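PDB 2EHH: 4-hydroxy-tetrahydrodipicolinate synthase from Aquifex aeolicus, which probably catalyses the condensation of pyruvate with aspartate beta-semialdehyde to 4-hydroxy-tetrahydrodipicolinate, a step of lysine biosynthesis by the diaminopimelate pathway. Local coordinates for residues E83-T88 with F118-Q123; P165-I170 with L192-L197; V31-D36 with M210-K215. All coordinates share one frame; numbering follows the deposited sequence.

Contact 1 of 3, residues E83-T88 with F118-Q123; sequences EAVHLT and FKTVAQ
Val121 meets Ala84, Val85 and Thr88 with both of its methyl groups, and this divided approach organises a contact between two helices; the axes of segments 83-88 and 118-123 approach to 9.2 Å and cross at -27°. Its CG1 stands anti to the backbone N (chi1 174°) and reaches Thr88, while CG2, beside that N, turns to the other two. Thr88 lies about at right angles to Val121 and straddles its CG1 with OG1 and CG2, Thr88 OG1 being the nearer at 3.6 Å from Val121 CG1. That hydroxyl is not a loose polar group in an apolar seam. Thr88 OG1 donates to Ala84 O at 2.6 Å, tilted from the carbonyl plane, and the backbone N of Thr88 reaches the same oxygen from the opposite face. A further hydrogen bond joins Thr88 OG1 to Thr76 OG1.

On the other branch the two valines slide past each other in opposite directions, with Val85 CG2 3.8 Å from Val121 CG2; Ala84 CB lies 4.0 Å from Val121 CG2 as well. Thr120 extends this apolar edge, its CG2 being 3.9 Å from Val85 CG2, while its OG1 bonds to Glu116 O.

Helices 81-93 and 111-124 are consecutive in the outer layer of the TIM barrel. Beneath them, Thr88 packs on Ala99 of strand 98-102 and Val121 on Ile129 of strand 129-133; Thr120 touches Leu268 of the second subunit.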
ATOM      1  N   GLU A  83      29.386 -11.210   5.250  1.00 21.92           N
ATOM      2  CA  GLU A  83      29.873  -9.867   5.524  1.00 22.68           C
ATOM      3  C   GLU A  83      29.400  -9.354   6.887  1.00 21.42           C
ATOM      4  O   GLU A  83      30.178  -8.769   7.645  1.00 20.24           O
ATOM      5  CB  GLU A  83      29.402  -8.935   4.406  1.00 27.35           C
ATOM      6  CG  GLU A  83      29.497  -7.452   4.709  1.00 33.56           C
ATOM      7  CD  GLU A  83      29.003  -6.600   3.550  1.00 36.92           C
ATOM      8  OE1 GLU A  83      29.787  -6.348   2.608  1.00 37.71           O
ATOM      9  OE2 GLU A  83      27.821  -6.195   3.576  1.00 40.13           O
ATOM     10  N   ALA A  84      28.126  -9.574   7.199  1.00 18.88           N
ATOM     11  CA  ALA A  84      27.580  -9.128   8.478  1.00 18.85           C
ATOM     12  C   ALA A  84      28.285  -9.835   9.638  1.00 18.57           C
ATOM     13  O   ALA A  84      28.484  -9.245  10.702  1.00 20.33           O
ATOM     14  CB  ALA A  84      26.071  -9.396   8.535  1.00 16.60           C
ATOM     15  N   VAL A  85      28.649 -11.100   9.444  1.00 17.14           N
ATOM     16  CA  VAL A  85      29.339 -11.838  10.495  1.00 18.59           C
ATOM     17  C   VAL A  85      30.700 -11.197  10.759  1.00 20.45           C
ATOM     18  O   VAL A  85      31.054 -10.920  11.907  1.00 19.01           O
ATOM     19  CB  VAL A  85      29.560 -13.318  10.112  1.00 18.47           C
ATOM     20  CG1 VAL A  85      30.486 -13.987  11.122  1.00 19.39           C
ATOM     21  CG2 VAL A  85      28.226 -14.050  10.078  1.00 20.19           C
ATOM     22  N   HIS A  86      31.459 -10.958   9.695  1.00 21.68           N
ATOM     23  CA  HIS A  86      32.778 -10.355   9.840  1.00 23.69           C
ATOM     24  C   HIS A  86      32.752  -8.995  10.522  1.00 21.82           C
ATOM     25  O   HIS A  86      33.535  -8.741  11.432  1.00 22.25           O
ATOM     26  CB  HIS A  86      33.471 -10.239   8.479  1.00 27.13           C
ATOM     27  CG  HIS A  86      34.093 -11.518   8.010  1.00 32.64           C
ATOM     28  ND1 HIS A  86      35.073 -11.559   7.038  1.00 35.37           N
ATOM     29  CD2 HIS A  86      33.881 -12.804   8.380  1.00 34.58           C
ATOM     30  CE1 HIS A  86      35.437 -12.811   6.833  1.00 35.02           C
ATOM     31  NE2 HIS A  86      34.728 -13.588   7.636  1.00 36.01           N
ATOM     32  N   LEU A  87      31.849  -8.120  10.093  1.00 20.60           N
ATOM     33  CA  LEU A  87      31.762  -6.792  10.686  1.00 20.64           C
ATOM     34  C   LEU A  87      31.300  -6.862  12.139  1.00 18.73           C
ATOM     35  O   LEU A  87      31.750  -6.088  12.979  1.00 18.20           O
ATOM     36  CB  LEU A  87      30.812  -5.908   9.871  1.00 22.72           C
ATOM     37  CG  LEU A  87      30.815  -4.420  10.225  1.00 24.79           C
ATOM     38  CD1 LEU A  87      32.244  -3.887  10.229  1.00 25.55           C
ATOM     39  CD2 LEU A  87      29.964  -3.656   9.219  1.00 26.45           C
ATOM     40  N   THR A  88      30.400  -7.792  12.437  1.00 18.49           N
ATOM     41  CA  THR A  88      29.912  -7.932  13.799  1.00 17.87           C
ATOM     42  C   THR A  88      31.051  -8.477  14.668  1.00 18.80           C
ATOM     43  O   THR A  88      31.192  -8.103  15.834  1.00 16.30           O
ATOM     44  CB  THR A  88      28.694  -8.870  13.855  1.00 17.91           C
ATOM     45  OG1 THR A  88      27.649  -8.338  13.027  1.00 16.03           O
ATOM     46  CG2 THR A  88      28.173  -8.985  15.276  1.00 16.48           C
ATOM     47  N   PHE A 118      20.239 -13.975  10.977  1.00 13.51           N
ATOM     48  CA  PHE A 118      20.452 -13.526  12.342  1.00 15.82           C
ATOM     49  C   PHE A 118      21.021 -14.615  13.238  1.00 16.54           C
ATOM     50  O   PHE A 118      21.838 -14.336  14.115  1.00 16.27           O
ATOM     51  CB  PHE A 118      19.143 -12.985  12.918  1.00 13.24           C
ATOM     52  CG  PHE A 118      18.758 -11.640  12.365  1.00 13.88           C
ATOM     53  CD1 PHE A 118      19.375 -10.480  12.828  1.00 13.84           C
ATOM     54  CD2 PHE A 118      17.809 -11.534  11.355  1.00 13.00           C
ATOM     55  CE1 PHE A 118      19.056  -9.230  12.290  1.00 14.24           C
ATOM     56  CE2 PHE A 118      17.478 -10.290  10.809  1.00 13.66           C
ATOM     57  CZ  PHE A 118      18.105  -9.136  11.279  1.00 14.05           C
ATOM     58  N   LYS A 119      20.595 -15.851  13.014  1.00 17.75           N
ATOM     59  CA  LYS A 119      21.086 -16.970  13.809  1.00 19.46           C
ATOM     60  C   LYS A 119      22.587 -17.131  13.565  1.00 19.70           C
ATOM     61  O   LYS A 119      23.373 -17.253  14.506  1.00 20.49           O
ATOM     62  CB  LYS A 119      20.353 -18.253  13.418  1.00 20.22           C
ATOM     63  CG  LYS A 119      20.646 -19.448  14.312  1.00 26.21           C
ATOM     64  CD  LYS A 119      20.011 -20.711  13.743  1.00 30.35           C
ATOM     65  CE  LYS A 119      19.975 -21.840  14.766  1.00 35.18           C
ATOM     66  NZ  LYS A 119      21.327 -22.197  15.276  1.00 37.40           N
ATOM     67  N   THR A 120      22.976 -17.117  12.295  1.00 19.05           N
ATOM     68  CA  THR A 120      24.382 -17.264  11.925  1.00 18.85           C
ATOM     69  C   THR A 120      25.255 -16.207  12.589  1.00 18.21           C
ATOM     70  O   THR A 120      26.283 -16.526  13.192  1.00 18.90           O
ATOM     71  CB  THR A 120      24.552 -17.205  10.391  1.00 17.66           C
ATOM     72  OG1 THR A 120      23.855 -18.310   9.804  1.00 16.61           O
ATOM     73  CG2 THR A 120      26.033 -17.284   9.999  1.00 18.62           C
ATOM     74  N   VAL A 121      24.844 -14.948  12.487  1.00 18.17           N
ATOM     75  CA  VAL A 121      25.597 -13.858  13.095  1.00 18.02           C
ATOM     76  C   VAL A 121      25.652 -13.991  14.620  1.00 19.14           C
ATOM     77  O   VAL A 121      26.722 -13.894  15.217  1.00 20.18           O
ATOM     78  CB  VAL A 121      24.979 -12.484  12.739  1.00 18.32           C
ATOM     79  CG1 VAL A 121      25.688 -11.375  13.509  1.00 16.88           C
ATOM     80  CG2 VAL A 121      25.092 -12.234  11.243  1.00 18.73           C
ATOM     81  N   ALA A 122      24.499 -14.225  15.243  1.00 19.41           N
ATOM     82  CA  ALA A 122      24.420 -14.354  16.700  1.00 20.66           C
ATOM     83  C   ALA A 122      25.252 -15.501  17.275  1.00 21.79           C
ATOM     84  O   ALA A 122      25.918 -15.339  18.302  1.00 21.10           O
ATOM     85  CB  ALA A 122      22.953 -14.512  17.134  1.00 21.01           C
ATOM     86  N   GLN A 123      25.208 -16.663  16.629  1.00 22.23           N
ATOM     87  CA  GLN A 123      25.965 -17.812  17.113  1.00 24.81           C
ATOM     88  C   GLN A 123      27.457 -17.667  16.848  1.00 25.20           C
ATOM     89  O   GLN A 123      28.276 -18.302  17.510  1.00 25.27           O
ATOM     90  CB  GLN A 123      25.452 -19.106  16.473  1.00 26.91           C
ATOM     91  CG  GLN A 123      23.997 -19.419  16.804  1.00 29.87           C
ATOM     92  CD  GLN A 123      23.613 -20.840  16.453  1.00 31.50           C
ATOM     93  OE1 GLN A 123      23.899 -21.319  15.355  1.00 33.43           O
ATOM     94  NE2 GLN A 123      22.952 -21.521  17.382  1.00 33.20           N
TER

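Contact 2 of 3, residues P165-I170 with L192-L197; sequences PNMDRI and LPMMAL
Met167 and Met194 interlock where two helices of the outer layer of a (beta/alpha)8, or TIM, barrel meet, the start of helix 167-177 against helix 191-196. Their shapes are unlike. Met167 is bent at chi2 (-59°) and again at chi3, which curls its thioether into a compact bump lodged among Pro193, Met194 and Leu197; Met194 runs extended beyond CG and crosses it at about a right angle. The two terminal methyls meet, Met167 CE lying 3.7 Å from Met194 CE, and the bent chain also lies against the root of the extended one, with Met167 SD 3.9 Å from Met194 CG. Pro193 CB adds a second wall, about at right angles to the first, 4.1 Å from Met167 SD. Leu197 supplies the third, its CD1 4.0 Å from Met167 CB.

Ile170, one turn further along, lays its CG1-CD1 arm across Met194 at about a right angle, and Ile170 CD1 approaches Met194 SD to 3.8 Å. Met194 CE touches both Met167 CE and Ile170 CD1, which meet it about at right angles, while its sulfur faces Ile170. The other branch of the isoleucine is looser, Ile170 CG2 reaching Leu197 CB at 4.4 Å.

All five touching residues are buried, and the third subunit covers part of them: its Met167 packs on Met167 and its His233 on Leu197. The helix carrying Met167 and Ile170 is capped by Asn166, whose OD1 accepts two weak bonds, from Asp168 N at 2.9 Å and from Arg169 N at 3.3 Å.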
ATOM      1  N   PRO A 165       4.991   1.893  11.740  1.00 16.21           N
ATOM      2  CA  PRO A 165       3.864   2.674  12.258  1.00 17.15           C
ATOM      3  C   PRO A 165       2.775   1.766  12.841  1.00 15.93           C
ATOM      4  O   PRO A 165       1.740   2.240  13.299  1.00 17.28           O
ATOM      5  CB  PRO A 165       3.378   3.420  11.022  1.00 17.82           C
ATOM      6  CG  PRO A 165       3.555   2.383   9.955  1.00 18.46           C
ATOM      7  CD  PRO A 165       4.941   1.819  10.268  1.00 18.36           C
ATOM      8  N   ASN A 166       3.023   0.461  12.829  1.00 15.34           N
ATOM      9  CA  ASN A 166       2.053  -0.509  13.325  1.00 14.43           C
ATOM     10  C   ASN A 166       2.192  -0.804  14.823  1.00 13.40           C
ATOM     11  O   ASN A 166       2.986  -1.656  15.222  1.00 12.46           O
ATOM     12  CB  ASN A 166       2.189  -1.807  12.523  1.00 15.85           C
ATOM     13  CG  ASN A 166       1.136  -2.836  12.894  1.00 18.48           C
ATOM     14  OD1 ASN A 166       0.302  -2.598  13.761  1.00 19.00           O
ATOM     15  ND2 ASN A 166       1.176  -3.987  12.235  1.00 19.72           N
ATOM     16  N   MET A 167       1.411  -0.110  15.652  1.00 13.38           N
ATOM     17  CA  MET A 167       1.478  -0.327  17.098  1.00 13.69           C
ATOM     18  C   MET A 167       1.104  -1.759  17.453  1.00 13.64           C
ATOM     19  O   MET A 167       1.577  -2.306  18.448  1.00 14.64           O
ATOM     20  CB  MET A 167       0.547   0.639  17.841  1.00 13.00           C
ATOM     21  CG  MET A 167       0.919   2.107  17.676  1.00 15.75           C
ATOM     22  SD  MET A 167       2.589   2.496  18.265  1.00 14.32           S
ATOM     23  CE  MET A 167       3.526   2.386  16.717  1.00 17.22           C
ATOM     24  N   ASP A 168       0.251  -2.364  16.638  1.00 14.74           N
ATOM     25  CA  ASP A 168      -0.170  -3.738  16.874  1.00 17.48           C
ATOM     26  C   ASP A 168       1.018  -4.690  16.835  1.00 17.25           C
ATOM     27  O   ASP A 168       1.041  -5.699  17.539  1.00 16.57           O
ATOM     28  CB  ASP A 168      -1.181  -4.164  15.823  1.00 23.89           C
ATOM     29  CG  ASP A 168      -2.469  -4.628  16.427  1.00 31.97           C
ATOM     30  OD1 ASP A 168      -2.446  -5.625  17.191  1.00 35.26           O
ATOM     31  OD2 ASP A 168      -3.504  -3.990  16.138  1.00 35.40           O
ATOM     32  N   ARG A 169       1.996  -4.383  15.991  1.00 15.02           N
ATOM     33  CA  ARG A 169       3.183  -5.222  15.896  1.00 13.97           C
ATOM     34  C   ARG A 169       3.964  -5.085  17.202  1.00 11.70           C
ATOM     35  O   ARG A 169       4.493  -6.062  17.726  1.00 12.59           O
ATOM     36  CB  ARG A 169       4.048  -4.791  14.708  1.00 14.06           C
ATOM     37  CG  ARG A 169       5.379  -5.525  14.607  1.00 13.56           C
ATOM     38  CD  ARG A 169       6.193  -5.001  13.434  1.00 13.18           C
ATOM     39  NE  ARG A 169       7.585  -5.434  13.500  1.00 12.96           N
ATOM     40  CZ  ARG A 169       8.028  -6.618  13.095  1.00 15.26           C
ATOM     41  NH1 ARG A 169       7.189  -7.510  12.577  1.00 13.63           N
ATOM     42  NH2 ARG A 169       9.322  -6.911  13.210  1.00 13.85           N
ATOM     43  N   ILE A 170       4.027  -3.869  17.731  1.00 11.70           N
ATOM     44  CA  ILE A 170       4.731  -3.641  18.986  1.00 12.65           C
ATOM     45  C   ILE A 170       4.043  -4.462  20.090  1.00 13.36           C
ATOM     46  O   ILE A 170       4.706  -5.124  20.895  1.00 12.70           O
ATOM     47  CB  ILE A 170       4.724  -2.137  19.371  1.00 14.56           C
ATOM     48  CG1 ILE A 170       5.351  -1.304  18.242  1.00 13.79           C
ATOM     49  CG2 ILE A 170       5.475  -1.923  20.676  1.00 10.94           C
ATOM     50  CD1 ILE A 170       6.755  -1.750  17.824  1.00 13.41           C
ATOM     51  N   LEU A 192       6.538   7.934  22.228  1.00 13.36           N
ATOM     52  CA  LEU A 192       5.552   7.996  23.305  1.00 13.31           C
ATOM     53  C   LEU A 192       4.553   6.837  23.248  1.00 13.23           C
ATOM     54  O   LEU A 192       4.435   6.069  24.204  1.00 12.29           O
ATOM     55  CB  LEU A 192       4.824   9.347  23.287  1.00 13.01           C
ATOM     56  CG  LEU A 192       3.897   9.647  24.473  1.00 16.45           C
ATOM     57  CD1 LEU A 192       3.708  11.156  24.605  1.00 15.89           C
ATOM     58  CD2 LEU A 192       2.560   8.937  24.285  1.00 11.51           C
ATOM     59  N   PRO A 193       3.822   6.685  22.128  1.00 13.01           N
ATOM     60  CA  PRO A 193       2.871   5.568  22.086  1.00 12.56           C
ATOM     61  C   PRO A 193       3.530   4.191  22.224  1.00 12.75           C
ATOM     62  O   PRO A 193       2.967   3.286  22.835  1.00 12.02           O
ATOM     63  CB  PRO A 193       2.150   5.762  20.744  1.00 12.76           C
ATOM     64  CG  PRO A 193       3.161   6.531  19.900  1.00 12.49           C
ATOM     65  CD  PRO A 193       3.741   7.505  20.905  1.00 13.28           C
ATOM     66  N   MET A 194       4.726   4.022  21.669  1.00 12.52           N
ATOM     67  CA  MET A 194       5.397   2.732  21.781  1.00 10.32           C
ATOM     68  C   MET A 194       5.812   2.450  23.225  1.00 12.02           C
ATOM     69  O   MET A 194       5.716   1.315  23.694  1.00 12.53           O
ATOM     70  CB  MET A 194       6.632   2.676  20.880  1.00 10.28           C
ATOM     71  CG  MET A 194       6.313   2.433  19.419  1.00 13.06           C
ATOM     72  SD  MET A 194       7.752   1.809  18.545  1.00 14.27           S
ATOM     73  CE  MET A 194       7.197   2.046  16.803  1.00 12.80           C
ATOM     74  N   MET A 195       6.277   3.473  23.932  1.00 11.07           N
ATOM     75  CA  MET A 195       6.681   3.260  25.318  1.00 12.63           C
ATOM     76  C   MET A 195       5.463   3.046  26.217  1.00 12.75           C
ATOM     77  O   MET A 195       5.538   2.338  27.221  1.00 12.92           O
ATOM     78  CB  MET A 195       7.555   4.417  25.802  1.00 12.56           C
ATOM     79  CG  MET A 195       8.946   4.376  25.170  1.00 15.48           C
ATOM     80  SD  MET A 195      10.087   5.628  25.768  1.00 19.22           S
ATOM     81  CE  MET A 195      10.600   4.871  27.336  1.00 16.87           C
ATOM     82  N   ALA A 196       4.333   3.635  25.844  1.00 12.55           N
ATOM     83  CA  ALA A 196       3.115   3.444  26.627  1.00 12.61           C
ATOM     84  C   ALA A 196       2.739   1.961  26.550  1.00 13.16           C
ATOM     85  O   ALA A 196       2.105   1.421  27.456  1.00 14.44           O
ATOM     86  CB  ALA A 196       1.989   4.314  26.072  1.00 12.19           C
ATOM     87  N   LEU A 197       3.157   1.305  25.467  1.00 12.71           N
ATOM     88  CA  LEU A 197       2.887  -0.115  25.259  1.00 12.20           C
ATOM     89  C   LEU A 197       3.972  -1.039  25.809  1.00 12.43           C
ATOM     90  O   LEU A 197       3.821  -2.260  25.785  1.00 13.98           O
ATOM     91  CB  LEU A 197       2.695  -0.403  23.766  1.00 11.47           C
ATOM     92  CG  LEU A 197       1.338  -0.039  23.155  1.00 12.53           C
ATOM     93  CD1 LEU A 197       1.432  -0.054  21.630  1.00 13.06           C
ATOM     94  CD2 LEU A 197       0.289  -1.031  23.635  1.00 13.55           C
TER

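Contact 3 of 3, residues V31-D36 with M210-K215; sequences VDNGTD and MPREVK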
ATOM      1  N   VAL A  31      27.910  12.790  25.571  1.00 21.38           N
ATOM      2  CA  VAL A  31      28.309  12.396  26.914  1.00 20.96           C
ATOM      3  C   VAL A  31      27.822  13.450  27.912  1.00 22.07           C
ATOM      4  O   VAL A  31      27.264  13.118  28.952  1.00 21.11           O
ATOM      5  CB  VAL A  31      29.850  12.255  27.040  1.00 20.79           C
ATOM      6  CG1 VAL A  31      30.243  12.110  28.510  1.00 22.99           C
ATOM      7  CG2 VAL A  31      30.325  11.040  26.261  1.00 21.67           C
ATOM      8  N   ASP A  32      28.014  14.726  27.599  1.00 23.88           N
ATOM      9  CA  ASP A  32      27.581  15.745  28.543  1.00 27.46           C
ATOM     10  C   ASP A  32      26.146  16.235  28.380  1.00 27.04           C
ATOM     11  O   ASP A  32      25.747  17.204  29.016  1.00 27.53           O
ATOM     12  CB  ASP A  32      28.564  16.924  28.546  1.00 31.20           C
ATOM     13  CG  ASP A  32      28.766  17.528  27.177  1.00 34.96           C
ATOM     14  OD1 ASP A  32      29.824  18.168  26.967  1.00 34.27           O
ATOM     15  OD2 ASP A  32      27.873  17.373  26.318  1.00 38.01           O
ATOM     16  N   ASN A  33      25.362  15.559  27.545  1.00 26.13           N
ATOM     17  CA  ASN A  33      23.970  15.950  27.370  1.00 26.73           C
ATOM     18  C   ASN A  33      22.978  14.864  27.771  1.00 27.25           C
ATOM     19  O   ASN A  33      21.802  14.923  27.411  1.00 28.67           O
ATOM     20  CB  ASN A  33      23.710  16.412  25.935  1.00 26.37           C
ATOM     21  CG  ASN A  33      24.054  17.873  25.732  1.00 28.43           C
ATOM     22  OD1 ASN A  33      23.473  18.752  26.373  1.00 26.69           O
ATOM     23  ND2 ASN A  33      25.007  18.141  24.849  1.00 28.07           N
ATOM     24  N   GLY A  34      23.460  13.867  28.509  1.00 26.63           N
ATOM     25  CA  GLY A  34      22.589  12.808  28.992  1.00 26.72           C
ATOM     26  C   GLY A  34      22.229  11.633  28.102  1.00 25.51           C
ATOM     27  O   GLY A  34      21.483  10.755  28.534  1.00 27.69           O
ATOM     28  N   THR A  35      22.739  11.588  26.876  1.00 22.96           N
ATOM     29  CA  THR A  35      22.414  10.477  25.986  1.00 21.21           C
ATOM     30  C   THR A  35      22.935   9.163  26.578  1.00 20.64           C
ATOM     31  O   THR A  35      24.060   9.094  27.071  1.00 19.71           O
ATOM     32  CB  THR A  35      23.005  10.714  24.582  1.00 19.97           C
ATOM     33  OG1 THR A  35      22.564  11.991  24.101  1.00 17.70           O
ATOM     34  CG2 THR A  35      22.534   9.639  23.609  1.00 19.28           C
ATOM     35  N   ASP A  36      22.108   8.122  26.536  1.00 19.95           N
ATOM     36  CA  ASP A  36      22.480   6.831  27.101  1.00 19.80           C
ATOM     37  C   ASP A  36      23.424   6.009  26.232  1.00 21.11           C
ATOM     38  O   ASP A  36      24.286   5.291  26.744  1.00 20.14           O
ATOM     39  CB  ASP A  36      21.221   6.018  27.406  1.00 20.94           C
ATOM     40  CG  ASP A  36      20.345   6.683  28.446  1.00 23.80           C
ATOM     41  OD1 ASP A  36      20.813   6.850  29.593  1.00 20.25           O
ATOM     42  OD2 ASP A  36      19.193   7.044  28.122  1.00 24.58           O
ATOM     43  N   MET A 210      18.710  17.824  19.746  1.00 18.64           N
ATOM     44  CA  MET A 210      18.101  18.209  21.014  1.00 19.18           C
ATOM     45  C   MET A 210      18.127  17.017  21.969  1.00 18.64           C
ATOM     46  O   MET A 210      17.087  16.501  22.374  1.00 19.01           O
ATOM     47  CB  MET A 210      16.663  18.710  20.804  1.00 20.80           C
ATOM     48  CG  MET A 210      16.594  20.105  20.185  1.00 22.12           C
ATOM     49  SD  MET A 210      14.929  20.794  20.078  1.00 25.02           S
ATOM     50  CE  MET A 210      14.694  21.421  21.738  1.00 23.79           C
ATOM     51  N   PRO A 211      19.337  16.571  22.345  1.00 18.81           N
ATOM     52  CA  PRO A 211      19.599  15.440  23.247  1.00 18.52           C
ATOM     53  C   PRO A 211      18.884  15.528  24.592  1.00 17.52           C
ATOM     54  O   PRO A 211      18.274  14.559  25.053  1.00 16.31           O
ATOM     55  CB  PRO A 211      21.119  15.485  23.438  1.00 17.20           C
ATOM     56  CG  PRO A 211      21.613  16.191  22.225  1.00 20.61           C
ATOM     57  CD  PRO A 211      20.593  17.263  22.005  1.00 20.02           C
ATOM     58  N   ARG A 212      18.981  16.694  25.222  1.00 18.26           N
ATOM     59  CA  ARG A 212      18.383  16.914  26.535  1.00 20.17           C
ATOM     60  C   ARG A 212      16.871  16.735  26.540  1.00 19.42           C
ATOM     61  O   ARG A 212      16.325  16.026  27.386  1.00 19.66           O
ATOM     62  CB  ARG A 212      18.740  18.314  27.044  1.00 21.60           C
ATOM     63  CG  ARG A 212      20.239  18.559  27.165  1.00 28.44           C
ATOM     64  CD  ARG A 212      20.536  20.000  27.544  1.00 33.09           C
ATOM     65  NE  ARG A 212      20.100  20.315  28.900  1.00 38.91           N
ATOM     66  CZ  ARG A 212      20.840  20.132  29.991  1.00 41.59           C
ATOM     67  NH1 ARG A 212      22.069  19.635  29.894  1.00 41.16           N
ATOM     68  NH2 ARG A 212      20.351  20.452  31.184  1.00 42.45           N
ATOM     69  N   GLU A 213      16.201  17.375  25.589  1.00 18.98           N
ATOM     70  CA  GLU A 213      14.750  17.294  25.499  1.00 20.51           C
ATOM     71  C   GLU A 213      14.269  15.871  25.250  1.00 18.74           C
ATOM     72  O   GLU A 213      13.352  15.391  25.918  1.00 18.95           O
ATOM     73  CB  GLU A 213      14.234  18.205  24.383  1.00 22.27           C
ATOM     74  CG  GLU A 213      14.459  19.699  24.599  1.00 24.69           C
ATOM     75  CD  GLU A 213      15.924  20.100  24.583  1.00 25.83           C
ATOM     76  OE1 GLU A 213      16.741  19.411  23.933  1.00 25.32           O
ATOM     77  OE2 GLU A 213      16.254  21.127  25.210  1.00 27.70           O
ATOM     78  N   VAL A 214      14.881  15.196  24.284  1.00 19.00           N
ATOM     79  CA  VAL A 214      14.481  13.829  23.981  1.00 18.97           C
ATOM     80  C   VAL A 214      14.684  12.965  25.214  1.00 18.66           C
ATOM     81  O   VAL A 214      13.841  12.138  25.556  1.00 18.49           O
ATOM     82  CB  VAL A 214      15.295  13.246  22.807  1.00 18.90           C
ATOM     83  CG1 VAL A 214      14.955  11.776  22.625  1.00 18.23           C
ATOM     84  CG2 VAL A 214      14.994  14.019  21.528  1.00 18.41           C
ATOM     85  N   LYS A 215      15.812  13.168  25.886  1.00 20.04           N
ATOM     86  CA  LYS A 215      16.116  12.411  27.090  1.00 20.36           C
ATOM     87  C   LYS A 215      14.986  12.597  28.098  1.00 19.32           C
ATOM     88  O   LYS A 215      14.538  11.636  28.722  1.00 18.72           O
ATOM     89  CB  LYS A 215      17.441  12.888  27.693  1.00 22.67           C
ATOM     90  CG  LYS A 215      17.793  12.244  29.030  1.00 24.26           C
ATOM     91  CD  LYS A 215      17.857  10.731  28.926  1.00 26.25           C
ATOM     92  CE  LYS A 215      18.250  10.107  30.256  1.00 29.39           C
ATOM     93  NZ  LYS A 215      18.259   8.623  30.179  1.00 30.12           N
TER
HETATM   94  O   HOH W   1      19.675  12.145  24.532  1.00 18.16           O
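A salt bridge between Asp36 and Lys215, backed by one bridging water and a van der Waals contact of Asn33 with Pro211, fastens the loop between helix 20-31 and strand 37-40 to the start of helix 211-223, where the last part of the barrel returns to the first. Lys215 NZ lies 2.8 Å from Asp36 OD2, on its syn lone pair, and makes a weak second bond to OD1. The lysine chain leaves the helix with CG anti to the backbone N (chi1 175°), bends at chi2 and then runs straight, which carries Lys215 CD past Gly34 O at 3.6 Å. Gly34 has phi 83°, where a beta carbon would jam against the preceding carbonyl oxygen and also sit 3.7 Å from Lys215 CG. A leucine in place of Lys215 would probably leave Asp36 without its cationic mate and this loop less firmly tied to the helix.

Toward the beginning of both segments, Asn33 CB touches Pro211 CB at 3.7 Å. Asn33 OD1 rests on the aliphatic part of Arg212, 3.3 Å from its CG, and lies at the edge of the guanidinium, in its plane, as a contact rather than a hydrogen bond. Asn33 ND2 donates to Phe29 O. The water accepts from Thr35 OG1 at 2.9 Å and donates to Pro211 O at 2.8 Å, joining the backbone of the helix to the loop.

Around this junction, Asp36 OD2 also accepts from Ser5 N of strand 4-8, Thr35 packs on Val7 of that strand, and Pro211 rests on Phe29 and His30 of helix 20-31.

Contacts 1 and 2 lie in the helical layer of one eight-stranded parallel barrel; contact 3 joins that layer to a loop entering the barrel. Contact 3 joins segments 174 residues apart at their closest ends, and contacts 1 and 2 follow in series within the loop it closes. Their centres lie about 28 Å (1 and 2), 31 Å (1 and 3) and 22 Å (2 and 3) apart, and none touches another. Contacts 1 and 3 flank the chain's centre on opposite sides; contacts 1 and 2, unlike 3, also adjoin other subunits of the tetramer. Contacts 1 and 2 tie neighbouring helices around the barrel, while contact 3 ties the helix after the last strand to the first part of the chain, consistent with ring closure.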